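Local atomic coordinates of dehydrogenase (Sinorhizobium meliloti, PDB entry 3UOE), a protein that probably acts as an oxidoreductase of the malate/L-lactate dehydrogenase (LDH2/MDH2) family. Residues Val44-Leu55 / Gly107-Asp115. Residues are numbered along the deposited sequence; the frame is centred on the assembly and turned at random.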
loop_
_atom_site.group_PDB
_atom_site.type_symbol
_atom_site.label_atom_id
_atom_site.label_comp_id
_atom_site.label_asym_id
_atom_site.label_seq_id
_atom_site.Cartn_x
_atom_site.Cartn_y
_atom_site.Cartn_z
ATOM N N VAL A 44 30.976 -11.010 11.569
ATOM C CA VAL A 44 30.167 -9.824 11.323
ATOM C C VAL A 44 30.752 -8.626 12.073
ATOM O O VAL A 44 30.971 -8.701 13.275
ATOM C CB VAL A 44 28.711 -10.050 11.765
ATOM C CG1 VAL A 44 27.878 -8.738 11.679
ATOM C CG2 VAL A 44 28.086 -11.200 10.952
ATOM N N PRO A 45 31.009 -7.521 11.356
ATOM C CA PRO A 45 31.575 -6.306 11.966
ATOM C C PRO A 45 30.701 -5.844 13.136
ATOM O O PRO A 45 29.481 -6.033 13.092
ATOM C CB PRO A 45 31.523 -5.274 10.827
ATOM C CG PRO A 45 31.388 -6.070 9.572
ATOM C CD PRO A 45 30.658 -7.325 9.938
ATOM N N ALA A 46 31.315 -5.260 14.162
ATOM C CA ALA A 46 30.593 -4.893 15.394
ATOM C C ALA A 46 29.413 -3.939 15.168
ATOM O O ALA A 46 28.365 -4.078 15.804
ATOM C CB ALA A 46 31.555 -4.333 16.441
ATOM N N ASP A 47 29.570 -2.974 14.270
ATOM C CA ASP A 47 28.479 -2.038 13.997
ATOM C C ASP A 47 27.318 -2.778 13.338
ATOM O O ASP A 47 26.155 -2.582 13.694
ATOM C CB ASP A 47 28.946 -0.870 13.113
ATOM C CG ASP A 47 29.467 -1.327 11.759
ATOM O OD1 ASP A 47 30.161 -2.361 11.697
ATOM O OD2 ASP A 47 29.189 -0.653 10.748
ATOM N N SER A 48 27.648 -3.634 12.382
ATOM C CA SER A 48 26.643 -4.447 11.708
ATOM C C SER A 48 26.006 -5.483 12.639
ATOM O O SER A 48 24.801 -5.743 12.552
ATOM C CB SER A 48 27.241 -5.124 10.475
ATOM O OG SER A 48 27.548 -4.154 9.493
ATOM N N ALA A 49 26.809 -6.069 13.526
ATOM C CA ALA A 49 26.276 -7.043 14.474
ATOM C C ALA A 49 25.234 -6.381 15.374
ATOM O O ALA A 49 24.176 -6.937 15.638
ATOM C CB ALA A 49 27.405 -7.665 15.316
ATOM N N ARG A 50 25.553 -5.179 15.833
ATOM C CA ARG A 50 24.686 -4.411 16.715
ATOM C C ARG A 50 23.367 -4.100 16.011
ATOM O O ARG A 50 22.301 -4.186 16.613
ATOM C CB ARG A 50 25.400 -3.117 17.132
ATOM C CG ARG A 50 24.588 -2.177 17.988
ATOM C CD ARG A 50 24.014 -2.892 19.208
ATOM N NE ARG A 50 23.269 -1.971 20.058
ATOM C CZ ARG A 50 23.790 -1.323 21.097
ATOM N NH1 ARG A 50 25.066 -1.505 21.434
ATOM N NH2 ARG A 50 23.028 -0.502 21.806
ATOM N N LEU A 51 23.454 -3.755 14.730
ATOM C CA LEU A 51 22.285 -3.371 13.943
ATOM C C LEU A 51 21.362 -4.570 13.701
ATOM O O LEU A 51 20.159 -4.500 13.951
ATOM C CB LEU A 51 22.714 -2.752 12.604
ATOM C CG LEU A 51 21.586 -2.498 11.596
ATOM C CD1 LEU A 51 20.553 -1.477 12.126
ATOM C CD2 LEU A 51 22.159 -2.055 10.271
ATOM N N GLN A 52 21.927 -5.671 13.217
ATOM C CA GLN A 52 21.145 -6.900 13.083
ATOM C C GLN A 52 20.498 -7.307 14.402
ATOM O O GLN A 52 19.368 -7.798 14.416
ATOM C CB GLN A 52 21.989 -8.061 12.548
ATOM C CG GLN A 52 21.210 -9.382 12.461
ATOM C CD GLN A 52 20.096 -9.343 11.409
ATOM O OE1 GLN A 52 20.359 -9.445 10.201
ATOM N NE2 GLN A 52 18.849 -9.203 11.867
ATOM N N ALA A 53 21.217 -7.123 15.507
ATOM C CA ALA A 53 20.668 -7.468 16.815
ATOM C C ALA A 53 19.546 -6.500 17.219
ATOM O O ALA A 53 18.526 -6.917 17.761
ATOM C CB ALA A 53 21.770 -7.494 17.864
ATOM N N ASN A 54 19.738 -5.210 16.945
ATOM C CA ASN A 54 18.729 -4.193 17.258
ATOM C C ASN A 54 17.416 -4.457 16.531
ATOM O O ASN A 54 16.339 -4.285 17.098
ATOM C CB ASN A 54 19.237 -2.784 16.923
ATOM C CG ASN A 54 20.263 -2.267 17.924
ATOM O OD1 ASN A 54 20.452 -2.844 18.998
ATOM N ND2 ASN A 54 20.928 -1.169 17.574
ATOM N N LEU A 55 17.508 -4.883 15.275
ATOM C CA LEU A 55 16.309 -5.262 14.525
ATOM C C LEU A 55 15.439 -6.286 15.254
ATOM O O LEU A 55 14.218 -6.141 15.325
ATOM C CB LEU A 55 16.673 -5.802 13.139
ATOM C CG LEU A 55 16.423 -4.820 11.995
ATOM C CD1 LEU A 55 14.926 -4.480 11.897
ATOM C CD2 LEU A 55 17.272 -3.558 12.161
ATOM N N GLY A 107 24.213 -10.349 1.736
ATOM C CA GLY A 107 24.427 -9.673 2.999
ATOM C C GLY A 107 23.257 -9.795 3.954
ATOM O O GLY A 107 22.173 -10.262 3.585
ATOM N N LEU A 108 23.487 -9.389 5.197
ATOM C CA LEU A 108 22.432 -9.355 6.192
ATOM C C LEU A 108 21.445 -8.291 5.756
ATOM O O LEU A 108 21.848 -7.218 5.311
ATOM C CB LEU A 108 23.010 -9.011 7.555
ATOM C CG LEU A 108 24.005 -10.023 8.103
ATOM C CD1 LEU A 108 24.513 -9.577 9.476
ATOM C CD2 LEU A 108 23.362 -11.408 8.190
ATOM N N GLY A 109 20.155 -8.586 5.874
ATOM C CA GLY A 109 19.126 -7.661 5.418
ATOM C C GLY A 109 19.258 -6.230 5.925
ATOM O O GLY A 109 19.368 -5.292 5.142
ATOM N N PRO A 110 19.216 -6.047 7.247
ATOM C CA PRO A 110 19.249 -4.704 7.839
ATOM C C PRO A 110 20.510 -3.917 7.474
ATOM O O PRO A 110 20.454 -2.696 7.337
ATOM C CB PRO A 110 19.221 -4.984 9.344
ATOM C CG PRO A 110 18.566 -6.297 9.463
ATOM C CD PRO A 110 18.969 -7.092 8.253
ATOM N N VAL A 111 21.634 -4.610 7.335
ATOM C CA VAL A 111 22.884 -3.948 6.953
ATOM C C VAL A 111 22.778 -3.398 5.533
ATOM O O VAL A 111 23.266 -2.303 5.232
ATOM C CB VAL A 111 24.087 -4.917 7.018
ATOM C CG1 VAL A 111 25.365 -4.240 6.504
ATOM C CG2 VAL A 111 24.267 -5.460 8.443
ATOM N N VAL A 112 22.154 -4.175 4.656
ATOM C CA VAL A 112 22.051 -3.784 3.259
ATOM C C VAL A 112 21.002 -2.683 3.124
ATOM O O VAL A 112 21.213 -1.708 2.418
ATOM C CB VAL A 112 21.706 -4.994 2.345
ATOM C CG1 VAL A 112 21.240 -4.514 0.967
ATOM C CG2 VAL A 112 22.912 -5.933 2.211
HETATM N N MSE A 113 19.884 -2.844 3.827
HETATM C CA MSE A 113 18.821 -1.846 3.825
HETATM C C MSE A 113 19.306 -0.476 4.324
HETATM O O MSE A 113 19.087 0.543 3.665
HETATM C CB MSE A 113 17.635 -2.330 4.669
HETATM C CG MSE A 113 16.484 -1.354 4.759
HETATM SE SE MSE A 113 15.706 -0.892 3.007
HETATM C CE MSE A 113 14.569 -2.484 2.753
HETATM N N MSE A 114 19.963 -0.451 5.484
HETATM C CA MSE A 114 20.395 0.824 6.063
HETATM C C MSE A 114 21.464 1.514 5.215
HETATM O O MSE A 114 21.556 2.735 5.182
HETATM C CB MSE A 114 20.859 0.660 7.519
HETATM C CG MSE A 114 19.725 0.330 8.496
HETATM SE SE MSE A 114 18.260 1.645 8.465
HETATM C CE MSE A 114 19.237 3.221 9.073
ATOM N N ASP A 115 22.269 0.730 4.513
ATOM C CA ASP A 115 23.279 1.325 3.654
ATOM C C ASP A 115 22.617 1.941 2.423
ATOM O O ASP A 115 22.977 3.042 1.990
ATOM C CB ASP A 115 24.344 0.299 3.256
ATOM C CG ASP A 115 25.616 0.960 2.771
ATOM O OD1 ASP A 115 26.414 1.412 3.621
ATOM O OD2 ASP A 115 25.804 1.044 1.539
HETATM O O HOH W 1 19.406 -10.650 7.771
#
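P110, in the first turn of helix 109-127, packs its ring against L51, Q52 and L55 of helix 46-61 in a buried helix-helix crossing in this LDH2/MDH2-family protein; the two short axes pass 8.9 Å apart at 104°. Around the P110 ring, CB lies against L55 CD2, and CG sits 3.6 Å from L55 CG. P110 CD, last before the ring closes on N, comes 3.4 Å from Q52 OE1. Q52 gets its amide there by a bend at chi2 (67°), after CG leaves anti to the backbone N. Q52 OE1 takes a hydrogen bond from a water, which in turn accepts one from G109 N, both 2.9 Å long, and this bridge ties the side chain to the start of the second helix. L51 lays CD2 against the backbone of P110 and V111, and the same methyl meets CG of selenomethionine M114 at 3.8 Å. Toward the N-terminal end of 46-61, V44 and L108 face tip to tip through methyls, with L79 of helix 72-80 touching both. Y145 of helix 144-152 touches L51 and L55, and Y146 touches P110. S48 meets V111 one turn before Q52: its CB stands 3.6 Å from V111 CG2, while OG lies 3.7 Å from V111 CG1.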